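Local coordinates for protein phosphodiesterase (Salpingoeca rosetta, PDB 7D7P) that belongs to the cyclic nucleotide phosphodiesterase family, with an all-helical domain of the HD clan that holds zinc and magnesium ions, at residues F130-E135 against D246-V251; T124-E129 against Q329-L334; N102-H107 against Q279-N284; D55-D60 against K272-R277. All blocks are in the same frame, centred on the assembly; numbering follows the deposited sequence.

Contact 1. Residues F130-E135 against D246-V251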
loop_
_atom_site.group_PDB
_atom_site.type_symbol
_atom_site.label_atom_id
_atom_site.label_comp_id
_atom_site.label_asym_id
_atom_site.label_seq_id
_atom_site.Cartn_x
_atom_site.Cartn_y
_atom_site.Cartn_z
ATOM N N PHE A 130 27.017 19.926 3.553
ATOM C CA PHE A 130 26.473 21.065 2.821
ATOM C C PHE A 130 25.753 22.091 3.683
ATOM O O PHE A 130 25.690 23.258 3.276
ATOM C CB PHE A 130 25.534 20.603 1.690
ATOM C CG PHE A 130 24.368 19.757 2.141
ATOM C CD1 PHE A 130 23.218 20.342 2.651
ATOM C CD2 PHE A 130 24.405 18.378 2.007
ATOM C CE1 PHE A 130 22.142 19.565 3.047
ATOM C CE2 PHE A 130 23.331 17.598 2.400
ATOM C CZ PHE A 130 22.199 18.193 2.920
ATOM N N ILE A 131 25.224 21.722 4.851
ATOM C CA ILE A 131 24.556 22.701 5.701
ATOM C C ILE A 131 25.583 23.680 6.258
ATOM O O ILE A 131 26.724 23.309 6.568
ATOM C CB ILE A 131 23.769 22.007 6.827
ATOM C CG1 ILE A 131 22.746 22.969 7.436
ATOM C CG2 ILE A 131 24.696 21.481 7.915
ATOM C CD1 ILE A 131 21.869 22.340 8.500
ATOM N N THR A 132 25.189 24.944 6.367
ATOM C CA THR A 132 26.057 25.957 6.944
ATOM C C THR A 132 25.841 26.047 8.451
ATOM O O THR A 132 24.876 25.514 9.004
ATOM C CB THR A 132 25.817 27.321 6.293
ATOM O OG1 THR A 132 24.642 27.922 6.854
ATOM C CG2 THR A 132 25.645 27.173 4.787
ATOM N N GLU A 133 26.764 26.744 9.116
ATOM C CA GLU A 133 26.682 26.898 10.565
ATOM C C GLU A 133 25.424 27.652 10.973
ATOM O O GLU A 133 24.760 27.283 11.948
ATOM C CB GLU A 133 27.927 27.618 11.083
ATOM C CG GLU A 133 28.192 27.403 12.558
ATOM C CD GLU A 133 28.607 25.981 12.865
ATOM O OE1 GLU A 133 29.381 25.403 12.071
ATOM O OE2 GLU A 133 28.160 25.440 13.898
ATOM N N VAL A 134 25.080 28.713 10.240
ATOM C CA VAL A 134 23.890 29.488 10.576
ATOM C C VAL A 134 22.631 28.663 10.333
ATOM O O VAL A 134 21.699 28.678 11.147
ATOM C CB VAL A 134 23.874 30.811 9.786
ATOM C CG1 VAL A 134 22.507 31.476 9.878
ATOM C CG2 VAL A 134 24.957 31.750 10.299
ATOM N N GLU A 135 22.588 27.917 9.226
ATOM C CA GLU A 135 21.427 27.079 8.941
ATOM C C GLU A 135 21.276 25.959 9.965
ATOM O O GLU A 135 20.151 25.549 10.268
ATOM C CB GLU A 135 21.526 26.502 7.528
ATOM C CG GLU A 135 21.417 27.547 6.422
ATOM C CD GLU A 135 21.917 27.042 5.081
ATOM O OE1 GLU A 135 22.489 25.930 5.032
ATOM O OE2 GLU A 135 21.744 27.763 4.075
ATOM N N ASP A 246 18.795 27.807 -2.744
ATOM C CA ASP A 246 17.366 27.514 -2.719
ATOM C C ASP A 246 17.112 26.012 -2.676
ATOM O O ASP A 246 16.179 25.553 -2.004
ATOM C CB ASP A 246 16.683 28.149 -3.930
ATOM C CG ASP A 246 16.472 29.644 -3.763
ATOM O OD1 ASP A 246 17.406 30.335 -3.303
ATOM O OD2 ASP A 246 15.370 30.129 -4.093
ATOM N N GLN A 247 17.933 25.232 -3.380
ATOM C CA GLN A 247 17.794 23.781 -3.343
ATOM C C GLN A 247 18.211 23.215 -1.990
ATOM O O GLN A 247 17.655 22.206 -1.542
ATOM C CB GLN A 247 18.618 23.153 -4.468
ATOM C CG GLN A 247 18.329 21.687 -4.725
ATOM C CD GLN A 247 18.723 21.259 -6.127
ATOM O OE1 GLN A 247 18.250 21.821 -7.115
ATOM N NE2 GLN A 247 19.596 20.262 -6.218
ATOM N N ARG A 248 19.183 23.848 -1.327
ATOM C CA ARG A 248 19.569 23.411 0.011
ATOM C C ARG A 248 18.476 23.719 1.027
ATOM O O ARG A 248 18.232 22.924 1.942
ATOM C CB ARG A 248 20.887 24.070 0.422
ATOM C CG ARG A 248 21.431 23.583 1.757
ATOM C CD ARG A 248 22.838 24.106 2.017
ATOM N NE ARG A 248 22.866 25.546 2.261
ATOM C CZ ARG A 248 23.339 26.443 1.399
ATOM N NH1 ARG A 248 23.824 26.048 0.230
ATOM N NH2 ARG A 248 23.326 27.733 1.706
ATOM N N LEU A 249 17.806 24.866 0.882
ATOM C CA LEU A 249 16.698 25.189 1.775
ATOM C C LEU A 249 15.547 24.205 1.599
ATOM O O LEU A 249 14.892 23.823 2.577
ATOM C CB LEU A 249 16.224 26.622 1.532
ATOM C CG LEU A 249 15.046 27.091 2.393
ATOM C CD1 LEU A 249 15.348 26.903 3.877
ATOM C CD2 LEU A 249 14.688 28.542 2.096
ATOM N N PHE A 250 15.286 23.784 0.358
ATOM C CA PHE A 250 14.258 22.775 0.118
ATOM C C PHE A 250 14.565 21.489 0.877
ATOM O O PHE A 250 13.665 20.878 1.469
ATOM C CB PHE A 250 14.135 22.502 -1.382
ATOM C CG PHE A 250 13.240 21.338 -1.719
ATOM C CD1 PHE A 250 11.863 21.484 -1.715
ATOM C CD2 PHE A 250 13.777 20.107 -2.055
ATOM C CE1 PHE A 250 11.039 20.421 -2.028
ATOM C CE2 PHE A 250 12.957 19.039 -2.370
ATOM C CZ PHE A 250 11.587 19.197 -2.355
ATOM N N VAL A 251 15.832 21.069 0.876
ATOM C CA VAL A 251 16.230 19.853 1.581
ATOM C C VAL A 251 16.031 20.013 3.084
ATOM O O VAL A 251 15.558 19.093 3.762
ATOM C CB VAL A 251 17.686 19.493 1.232
ATOM C CG1 VAL A 251 18.215 18.413 2.167
ATOM C CG2 VAL A 251 17.784 19.048 -0.220
#

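Contact 2. Residues T124-E129 against Q329-L334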
loop_
_atom_site.group_PDB
_atom_site.type_symbol
_atom_site.label_atom_id
_atom_site.label_comp_id
_atom_site.label_asym_id
_atom_site.label_seq_id
_atom_site.Cartn_x
_atom_site.Cartn_y
_atom_site.Cartn_z
ATOM N N THR A 124 22.848 15.123 11.215
ATOM C CA THR A 124 24.120 14.444 11.420
ATOM C C THR A 124 24.336 13.348 10.385
ATOM O O THR A 124 25.473 13.097 9.971
ATOM C CB THR A 124 24.182 13.864 12.836
ATOM O OG1 THR A 124 23.983 14.913 13.792
ATOM C CG2 THR A 124 25.527 13.202 13.095
ATOM N N SER A 125 23.256 12.711 9.931
ATOM C CA SER A 125 23.385 11.577 9.024
ATOM C C SER A 125 23.668 12.008 7.587
ATOM O O SER A 125 24.434 11.339 6.886
ATOM C CB SER A 125 22.122 10.713 9.082
ATOM O OG SER A 125 21.870 10.268 10.403
ATOM N N VAL A 126 23.055 13.094 7.119
ATOM C CA VAL A 126 23.100 13.410 5.687
ATOM C C VAL A 126 23.553 14.830 5.378
ATOM O O VAL A 126 23.890 15.111 4.213
ATOM C CB VAL A 126 21.729 13.141 5.028
ATOM C CG1 VAL A 126 21.287 11.705 5.251
ATOM C CG2 VAL A 126 20.685 14.120 5.544
ATOM N N ALA A 127 23.582 15.766 6.324
ATOM C CA ALA A 127 23.760 17.176 5.994
ATOM C C ALA A 127 25.109 17.752 6.406
ATOM O O ALA A 127 25.345 18.943 6.180
ATOM C CB ALA A 127 22.642 18.012 6.630
ATOM N N THR A 128 26.006 16.948 6.982
ATOM C CA THR A 128 27.236 17.494 7.550
ATOM C C THR A 128 28.105 18.217 6.526
ATOM O O THR A 128 28.924 19.057 6.914
ATOM C CB THR A 128 28.063 16.387 8.207
ATOM O OG1 THR A 128 28.420 15.408 7.223
ATOM C CG2 THR A 128 27.277 15.722 9.322
ATOM N N GLU A 129 27.951 17.926 5.235
ATOM C CA GLU A 129 28.870 18.446 4.234
ATOM C C GLU A 129 28.271 19.524 3.338
ATOM O O GLU A 129 28.964 20.008 2.438
ATOM C CB GLU A 129 29.416 17.297 3.377
ATOM C CG GLU A 129 30.357 16.367 4.140
ATOM C CD GLU A 129 31.421 15.743 3.254
ATOM O OE1 GLU A 129 31.392 15.981 2.028
ATOM O OE2 GLU A 129 32.284 15.011 3.786
ATOM N N GLN A 329 15.834 7.402 -1.665
ATOM C CA GLN A 329 16.458 7.400 -2.983
ATOM C C GLN A 329 17.395 8.586 -3.166
ATOM O O GLN A 329 18.404 8.470 -3.873
ATOM C CB GLN A 329 15.387 7.395 -4.075
ATOM C CG GLN A 329 15.921 7.074 -5.465
ATOM C CD GLN A 329 16.284 5.609 -5.634
ATOM O OE1 GLN A 329 15.822 4.750 -4.881
ATOM N NE2 GLN A 329 17.118 5.317 -6.625
ATOM N N ALA A 330 17.084 9.723 -2.539
ATOM C CA ALA A 330 17.977 10.874 -2.590
ATOM C C ALA A 330 19.074 10.789 -1.536
ATOM O O ALA A 330 20.153 11.359 -1.727
ATOM C CB ALA A 330 17.182 12.169 -2.418
ATOM N N PHE A 331 18.820 10.086 -0.432
ATOM C CA PHE A 331 19.806 9.904 0.632
ATOM C C PHE A 331 19.769 8.450 1.082
ATOM O O PHE A 331 19.080 8.101 2.052
ATOM C CB PHE A 331 19.543 10.848 1.806
ATOM C CG PHE A 331 19.476 12.298 1.418
ATOM C CD1 PHE A 331 20.633 13.034 1.229
ATOM C CD2 PHE A 331 18.253 12.924 1.240
ATOM C CE1 PHE A 331 20.574 14.367 0.872
ATOM C CE2 PHE A 331 18.188 14.259 0.881
ATOM C CZ PHE A 331 19.349 14.980 0.697
ATOM N N PRO A 332 20.504 7.568 0.400
ATOM C CA PRO A 332 20.433 6.132 0.726
ATOM C C PRO A 332 20.869 5.791 2.139
ATOM O O PRO A 332 20.530 4.704 2.625
ATOM C CB PRO A 332 21.361 5.490 -0.316
ATOM C CG PRO A 332 21.407 6.475 -1.438
ATOM C CD PRO A 332 21.339 7.824 -0.787
ATOM N N LYS A 333 21.603 6.677 2.819
ATOM C CA LYS A 333 21.999 6.411 4.198
ATOM C C LYS A 333 20.801 6.301 5.134
ATOM O O LYS A 333 20.933 5.748 6.230
ATOM C CB LYS A 333 22.943 7.508 4.694
ATOM C CG LYS A 333 23.748 7.114 5.923
ATOM C CD LYS A 333 24.671 8.234 6.366
ATOM C CE LYS A 333 25.593 8.665 5.240
ATOM N NZ LYS A 333 26.474 9.789 5.653
ATOM N N LEU A 334 19.639 6.809 4.726
ATOM C CA LEU A 334 18.450 6.808 5.565
ATOM C C LEU A 334 17.501 5.661 5.248
ATOM O O LEU A 334 16.395 5.623 5.796
ATOM C CB LEU A 334 17.709 8.139 5.429
ATOM C CG LEU A 334 18.488 9.395 5.821
ATOM C CD1 LEU A 334 17.649 10.638 5.562
ATOM C CD2 LEU A 334 18.921 9.321 7.279
#

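Contact 3. Residues N102-H107 against Q279-N284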
loop_
_atom_site.group_PDB
_atom_site.type_symbol
_atom_site.label_atom_id
_atom_site.label_comp_id
_atom_site.label_asym_id
_atom_site.label_seq_id
_atom_site.Cartn_x
_atom_site.Cartn_y
_atom_site.Cartn_z
ATOM N N ASN A 102 1.397 24.024 25.182
ATOM C CA ASN A 102 0.247 23.692 26.006
ATOM C C ASN A 102 0.236 22.201 26.326
ATOM O O ASN A 102 0.898 21.393 25.669
ATOM C CB ASN A 102 -1.046 24.105 25.300
ATOM C CG ASN A 102 -1.093 25.594 25.012
ATOM O OD1 ASN A 102 -0.903 26.413 25.911
ATOM N ND2 ASN A 102 -1.326 25.951 23.753
ATOM N N LYS A 103 -0.525 21.846 27.363
ATOM C CA LYS A 103 -0.558 20.475 27.872
ATOM C C LYS A 103 -1.509 19.606 27.044
ATOM O O LYS A 103 -2.483 19.039 27.538
ATOM C CB LYS A 103 -0.947 20.474 29.345
ATOM N N ASN A 104 -1.201 19.507 25.754
ATOM C CA ASN A 104 -1.958 18.652 24.856
ATOM C C ASN A 104 -1.455 17.214 24.949
ATOM O O ASN A 104 -0.322 16.967 25.372
ATOM C CB ASN A 104 -1.838 19.156 23.419
ATOM C CG ASN A 104 -2.348 20.574 23.251
ATOM O OD1 ASN A 104 -3.471 20.896 23.643
ATOM N ND2 ASN A 104 -1.519 21.434 22.669
ATOM N N PRO A 105 -2.290 16.241 24.570
ATOM C CA PRO A 105 -1.818 14.844 24.566
ATOM C C PRO A 105 -0.670 14.596 23.602
ATOM O O PRO A 105 0.266 13.863 23.943
ATOM C CB PRO A 105 -3.074 14.053 24.170
ATOM C CG PRO A 105 -4.218 14.937 24.538
ATOM C CD PRO A 105 -3.738 16.341 24.312
ATOM N N PHE A 106 -0.711 15.183 22.407
ATOM C CA PHE A 106 0.334 14.987 21.405
ATOM C C PHE A 106 1.155 16.242 21.171
ATOM O O PHE A 106 2.382 16.217 21.309
ATOM C CB PHE A 106 -0.281 14.500 20.083
ATOM C CG PHE A 106 0.742 14.168 19.025
ATOM C CD1 PHE A 106 1.284 15.163 18.220
ATOM C CD2 PHE A 106 1.155 12.860 18.832
ATOM C CE1 PHE A 106 2.222 14.862 17.255
ATOM C CE2 PHE A 106 2.092 12.552 17.862
ATOM C CZ PHE A 106 2.627 13.554 17.074
ATOM N N HIS A 107 0.518 17.353 20.792
ATOM C CA HIS A 107 1.244 18.563 20.403
ATOM C C HIS A 107 1.659 19.312 21.665
ATOM O O HIS A 107 1.084 20.335 22.046
ATOM C CB HIS A 107 0.396 19.431 19.479
ATOM C CG HIS A 107 0.187 18.839 18.118
ATOM N ND1 HIS A 107 -0.931 18.102 17.790
ATOM C CD2 HIS A 107 0.956 18.872 17.004
ATOM C CE1 HIS A 107 -0.843 17.709 16.532
ATOM N NE2 HIS A 107 0.293 18.162 16.033
ATOM N N GLN A 279 -4.845 10.449 18.437
ATOM C CA GLN A 279 -6.251 10.077 18.320
ATOM C C GLN A 279 -7.096 10.787 19.372
ATOM O O GLN A 279 -8.228 11.197 19.095
ATOM C CB GLN A 279 -6.401 8.559 18.443
ATOM C CG GLN A 279 -7.808 8.040 18.169
ATOM C CD GLN A 279 -7.969 6.570 18.523
ATOM O OE1 GLN A 279 -7.535 6.125 19.584
ATOM N NE2 GLN A 279 -8.586 5.809 17.628
ATOM N N LYS A 280 -6.556 10.950 20.583
ATOM C CA LYS A 280 -7.286 11.659 21.630
ATOM C C LYS A 280 -7.538 13.110 21.243
ATOM O O LYS A 280 -8.615 13.655 21.520
ATOM C CB LYS A 280 -6.520 11.578 22.952
ATOM C CG LYS A 280 -7.334 12.007 24.161
ATOM C CD LYS A 280 -6.506 11.953 25.432
ATOM C CE LYS A 280 -7.226 11.186 26.531
ATOM N NZ LYS A 280 -6.581 11.392 27.858
ATOM N N GLU A 281 -6.558 13.755 20.604
ATOM C CA GLU A 281 -6.774 15.108 20.103
ATOM C C GLU A 281 -7.830 15.124 19.004
ATOM O O GLU A 281 -8.692 16.012 18.976
ATOM C CB GLU A 281 -5.461 15.697 19.593
ATOM C CG GLU A 281 -4.421 15.908 20.674
ATOM C CD GLU A 281 -3.244 16.734 20.201
ATOM O OE1 GLU A 281 -3.251 17.177 19.031
ATOM O OE2 GLU A 281 -2.311 16.943 21.005
ATOM N N PHE A 282 -7.779 14.149 18.093
ATOM C CA PHE A 282 -8.790 14.064 17.045
ATOM C C PHE A 282 -10.187 13.923 17.641
ATOM O O PHE A 282 -11.130 14.583 17.190
ATOM C CB PHE A 282 -8.490 12.887 16.112
ATOM C CG PHE A 282 -7.303 13.104 15.208
ATOM C CD1 PHE A 282 -6.641 14.320 15.178
ATOM C CD2 PHE A 282 -6.856 12.085 14.383
ATOM C CE1 PHE A 282 -5.552 14.514 14.349
ATOM C CE2 PHE A 282 -5.769 12.275 13.548
ATOM C CZ PHE A 282 -5.117 13.491 13.532
ATOM N N ASN A 283 -10.336 13.076 18.664
ATOM C CA ASN A 283 -11.646 12.868 19.274
ATOM C C ASN A 283 -12.135 14.123 19.983
ATOM O O ASN A 283 -13.329 14.444 19.934
ATOM C CB ASN A 283 -11.594 11.690 20.250
ATOM C CG ASN A 283 -11.237 10.383 19.568
ATOM O OD1 ASN A 283 -11.406 10.233 18.357
ATOM N ND2 ASN A 283 -10.743 9.427 20.345
ATOM N N ASN A 284 -11.231 14.844 20.654
ATOM C CA ASN A 284 -11.618 16.090 21.308
ATOM C C ASN A 284 -12.057 17.145 20.300
ATOM O O ASN A 284 -12.959 17.939 20.589
ATOM C CB ASN A 284 -10.463 16.620 22.159
ATOM C CG ASN A 284 -10.252 15.810 23.425
ATOM O OD1 ASN A 284 -11.167 15.142 23.907
ATOM N ND2 ASN A 284 -9.042 15.865 23.969
#

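Contact 4. Residues D55-D60 against K272-R277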
loop_
_atom_site.group_PDB
_atom_site.type_symbol
_atom_site.label_atom_id
_atom_site.label_comp_id
_atom_site.label_asym_id
_atom_site.label_seq_id
_atom_site.Cartn_x
_atom_site.Cartn_y
_atom_site.Cartn_z
ATOM N N ASP A 55 16.191 5.367 18.979
ATOM C CA ASP A 55 15.149 4.876 19.870
ATOM C C ASP A 55 14.705 5.918 20.889
ATOM O O ASP A 55 13.909 5.594 21.778
ATOM C CB ASP A 55 15.630 3.620 20.601
ATOM C CG ASP A 55 15.723 2.409 19.689
ATOM O OD1 ASP A 55 15.419 2.539 18.482
ATOM O OD2 ASP A 55 16.103 1.327 20.183
ATOM N N PHE A 56 15.192 7.153 20.778
ATOM C CA PHE A 56 14.868 8.185 21.757
ATOM C C PHE A 56 13.370 8.463 21.785
ATOM O O PHE A 56 12.729 8.606 20.739
ATOM C CB PHE A 56 15.640 9.468 21.441
ATOM C CG PHE A 56 15.214 10.652 22.263
ATOM C CD1 PHE A 56 15.679 10.819 23.556
ATOM C CD2 PHE A 56 14.346 11.598 21.741
ATOM C CE1 PHE A 56 15.287 11.908 24.315
ATOM C CE2 PHE A 56 13.949 12.688 22.495
ATOM C CZ PHE A 56 14.421 12.841 23.785
ATOM N N ASP A 57 12.817 8.543 22.994
ATOM C CA ASP A 57 11.406 8.844 23.199
ATOM C C ASP A 57 11.285 9.780 24.391
ATOM O O ASP A 57 11.675 9.421 25.507
ATOM C CB ASP A 57 10.592 7.564 23.427
ATOM C CG ASP A 57 9.099 7.794 23.304
ATOM O OD1 ASP A 57 8.684 8.965 23.173
ATOM O OD2 ASP A 57 8.339 6.805 23.328
ATOM N N ALA A 58 10.736 10.973 24.154
ATOM C CA ALA A 58 10.616 11.975 25.208
ATOM C C ALA A 58 9.617 11.582 26.289
ATOM O O ALA A 58 9.649 12.161 27.381
ATOM C CB ALA A 58 10.216 13.323 24.607
ATOM N N LEU A 59 8.726 10.626 26.014
ATOM C CA LEU A 59 7.757 10.215 27.027
ATOM C C LEU A 59 8.431 9.541 28.215
ATOM O O LEU A 59 7.894 9.571 29.328
ATOM C CB LEU A 59 6.714 9.283 26.410
ATOM C CG LEU A 59 5.760 9.899 25.384
ATOM C CD1 LEU A 59 4.816 8.843 24.813
ATOM C CD2 LEU A 59 4.973 11.055 25.995
ATOM N N ASP A 60 9.602 8.947 28.005
ATOM C CA ASP A 60 10.327 8.243 29.053
ATOM C C ASP A 60 11.309 9.134 29.808
ATOM O O ASP A 60 12.021 8.637 30.686
ATOM C CB ASP A 60 11.075 7.045 28.454
ATOM C CG ASP A 60 10.160 6.123 27.665
ATOM O OD1 ASP A 60 9.031 5.862 28.134
ATOM O OD2 ASP A 60 10.566 5.661 26.578
ATOM N N LYS A 272 2.914 3.446 19.077
ATOM C CA LYS A 272 1.550 3.258 19.561
ATOM C C LYS A 272 1.157 4.318 20.586
ATOM O O LYS A 272 0.026 4.817 20.561
ATOM C CB LYS A 272 1.396 1.858 20.156
ATOM C CG LYS A 272 -0.041 1.478 20.463
ATOM C CD LYS A 272 -0.117 0.161 21.218
ATOM C CE LYS A 272 -1.534 -0.378 21.226
ATOM N NZ LYS A 272 -2.516 0.675 21.608
ATOM N N ARG A 273 2.065 4.664 21.501
ATOM C CA ARG A 273 1.723 5.625 22.548
ATOM C C ARG A 273 1.463 7.012 21.971
ATOM O O ARG A 273 0.524 7.697 22.388
ATOM C CB ARG A 273 2.834 5.687 23.596
ATOM C CG ARG A 273 2.965 4.429 24.439
ATOM C CD ARG A 273 4.214 4.473 25.305
ATOM N NE ARG A 273 4.090 5.420 26.409
ATOM C CZ ARG A 273 5.087 5.757 27.221
ATOM N NH1 ARG A 273 6.294 5.230 27.052
ATOM N NH2 ARG A 273 4.882 6.626 28.201
ATOM N N TRP A 274 2.289 7.444 21.017
ATOM C CA TRP A 274 2.098 8.765 20.427
ATOM C C TRP A 274 0.880 8.792 19.512
ATOM O O TRP A 274 0.147 9.787 19.477
ATOM C CB TRP A 274 3.353 9.186 19.665
ATOM C CG TRP A 274 4.471 9.643 20.549
ATOM C CD1 TRP A 274 5.544 8.906 20.959
ATOM C CD2 TRP A 274 4.629 10.943 21.131
ATOM N NE1 TRP A 274 6.363 9.668 21.759
ATOM C CE2 TRP A 274 5.824 10.921 21.882
ATOM C CE3 TRP A 274 3.879 12.122 21.092
ATOM C CZ2 TRP A 274 6.285 12.033 22.585
ATOM C CZ3 TRP A 274 4.338 13.227 21.794
ATOM C CH2 TRP A 274 5.529 13.174 22.530
ATOM N N SER A 275 0.647 7.710 18.763
ATOM C CA SER A 275 -0.525 7.655 17.892
ATOM C C SER A 275 -1.816 7.670 18.700
ATOM O O SER A 275 -2.803 8.291 18.292
ATOM C CB SER A 275 -0.466 6.414 17.002
ATOM O OG SER A 275 0.507 6.565 15.983
ATOM N N ALA A 276 -1.831 6.985 19.846
ATOM C CA ALA A 276 -3.003 7.024 20.713
ATOM C C ALA A 276 -3.226 8.418 21.283
ATOM O O ALA A 276 -4.372 8.806 21.537
ATOM C CB ALA A 276 -2.861 6.004 21.843
ATOM N N ARG A 277 -2.148 9.178 21.491
ATOM C CA ARG A 277 -2.285 10.551 21.965
ATOM C C ARG A 277 -2.842 11.460 20.877
ATOM O O ARG A 277 -3.641 12.357 21.164
ATOM C CB ARG A 277 -0.934 11.064 22.465
ATOM C CG ARG A 277 -0.511 10.428 23.775
ATOM C CD ARG A 277 0.941 10.711 24.117
ATOM N NE ARG A 277 1.240 10.326 25.493
ATOM C CZ ARG A 277 1.230 11.168 26.521
ATOM N NH1 ARG A 277 0.937 12.447 26.325
ATOM N NH2 ARG A 277 1.512 10.735 27.743
HETATM O O HOH W 1 7.212 6.026 30.153
#

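Contact 1. Residues F130-E135 against D246-V251
With CG anti to the backbone N (chi1 -175°) and a bend at chi3 (69°), Arg248 turns its guanidinium to Glu135, whose CG lies beside its own N and whose chain runs extended; the two side chains cross at about a right angle. The guanidinium takes the carboxylate side-on. Arg248 NE donates at 2.8 Å to the syn lone pair of Glu135 OE1, and Arg248 NH2 lies 2.8 Å from Glu135 OE2, which makes the salt bridge bidentate although the planes are 34° apart. A weak third bond joins NE to OE2. Thr132 and Glu135 also form a capping box at the start of helix 133-145: Glu135 N donates to Thr132 OG1 at 3.1 Å, and Thr132 N returns a bond to Glu135 OE1 at 3.2 Å, from above the carboxylate plane. OE1 is thus gripped by two donors, and the group that caps one helix also ties it to helix 245-260. Arg205 makes a second salt bridge to Glu135 OE2, while Arg248 NH1 donates to Leu241 O. On the apolar side, Phe130 CD1 lies 3.8 Å from Arg248 CG, and Phe130 CZ lies 4.1 Å from Val251 CG1.

Contact 2. Residues T124-E129 against Q329-L334
Apolar packing between Val126 and the pair Phe331 and Leu334 makes up most of this contact. Val126 places CG1 beside its backbone N (chi1 -56°), which aims that methyl at Leu334, 3.7 Å from CG, with both leucine methyls also close by; the two side chains cross at about a right angle. The same methyl lies 4.0 Å from Phe331 CB, while the other branch, CG2, sits over one face of the phenylalanine ring. CG1 thus wedges between Leu334 and Phe331 CB. Ser125 adds a smaller apolar touch, its CB 3.9 Å from Leu334 CD2, and its hydroxyl is bonded back to Leu121 O within its own helix.

The polar component is a single hydrogen bond. Lys333 NZ donates to Ser125 O at 2.8 Å, with a C=O...N angle of 171°, so the ammonium meets the carbonyl almost end-on. A bend at chi3 (-56°) lays the lysine chain along this oxygen, with CD 3.2 Å from Ser125 O. The charged group thus binds a carbonyl in the last turn of helix 109-126, where the helix dipole would probably favour a cation.

Phe331 leaves helix 305-330 and leads into the 3-10 turn 332-334, ahead of helix 336-359. Helix 245-260 lies beside both halves of the contact, with Leu255 against Val126 and Val251 against Phe331.

Contact 3. Residues N102-H107 against Q279-N284
Glu281 and Pro105 have the most surface buried here, and the glutamate carboxylate makes all the hydrogen bonds between the segments. Its OE2 accepts from two successive backbone amides, Phe106 N at 2.8 Å and His107 N at 2.9 Å. Both reach it from the same face of the carboxylate plane, the first 39° out of it. Glu281 OE1 takes the side chain: His107 ND1 donates at 2.8 Å to its syn lone pair, and the oxygen lies in the imidazole plane. An extended chain beyond CG (chi2 -169°) carries the carboxylate from helix 268-291 to this loop. The result is a His-carboxylate hydrogen bond in the loop leading into helix 109-126, which carries the zinc ligand His111. The His107 side chain itself comes within about 4 Å of the zinc ion, and its ring stacks with that of His150. Three bonds fix the imidazole and the loop backbone together. Pro105 packs over the aliphatic stem of the glutamate, with CD 3.7 Å from Glu281 CG, and its CG lies 3.9 Å from Lys280 CD. Within the loop, Asn104 ND2 bonds to His107 O at 2.9 Å and also to His150 O.

Contact 4. Residues D55-D60 against K272-R277
Arg273 meets Asp60 and Leu59 with different parts of one guanidinium. Its NH1 forms a salt bridge to Asp60 OD1 at 3.0 Å, with the oxygen at the guanidinium edge and on the syn side of the carboxylate, while one face lies against Leu59, with CB 3.7 Å from Arg273 NH2. A water spans the same pair, donating to Asp60 OD1 and accepting from Arg273 NH2. Next, Trp274 NE1 donates to Asp57 OD1 at 2.8 Å in a nearly straight bond (171°), the oxygen lying in the indole plane. This oxygen also accepts from Leu59 N at 3.3 Å, from the opposite face of the carboxylate. That second bond defines an Asx turn leading into the 3-10 segment 58-60, so the oxygen that shapes the loop also receives the indole N-H from helix 268-291. Leu59 CD1 stands over the five-membered ring of Trp274 as a CH-pi contact, 3.8 Å from its centroid and 22° off the normal, while Leu59 CG lies 3.6 Å from Trp274 CZ2. The indole also meets Phe106 and His262 edge-to-face. One turn on, Arg277 runs extended from CG to NE and lays its guanidinium face under the other leucine methyl, with CZ 3.8 Å from Leu59 CD2; its NH1 bonds to Pro105 O.

Overall arrangement
The four contacts form two pairs within the helical domain. Contacts 1 and 2, with centres about 13 Å apart, touch through Val251 and Phe331 and use the successive helices 109-126 and 133-145. Contacts 3 and 4 are also about 13 Å apart and share helix 268-291, with Pro105 and Phe106 meeting Arg277 and Trp274. The pairs are well separated: contacts 1 and 3 lie about 33 Å apart, centre to centre, on opposite sides of the chain's centre. In sequence, contact 1 falls between the segments of each other contact, whereas contacts 2, 3 and 4 interleave. Early loops and helix ends are thus tied to later helices and, in contact 2, to the turn that follows helix 305-330, with contact 3 close to the zinc ion.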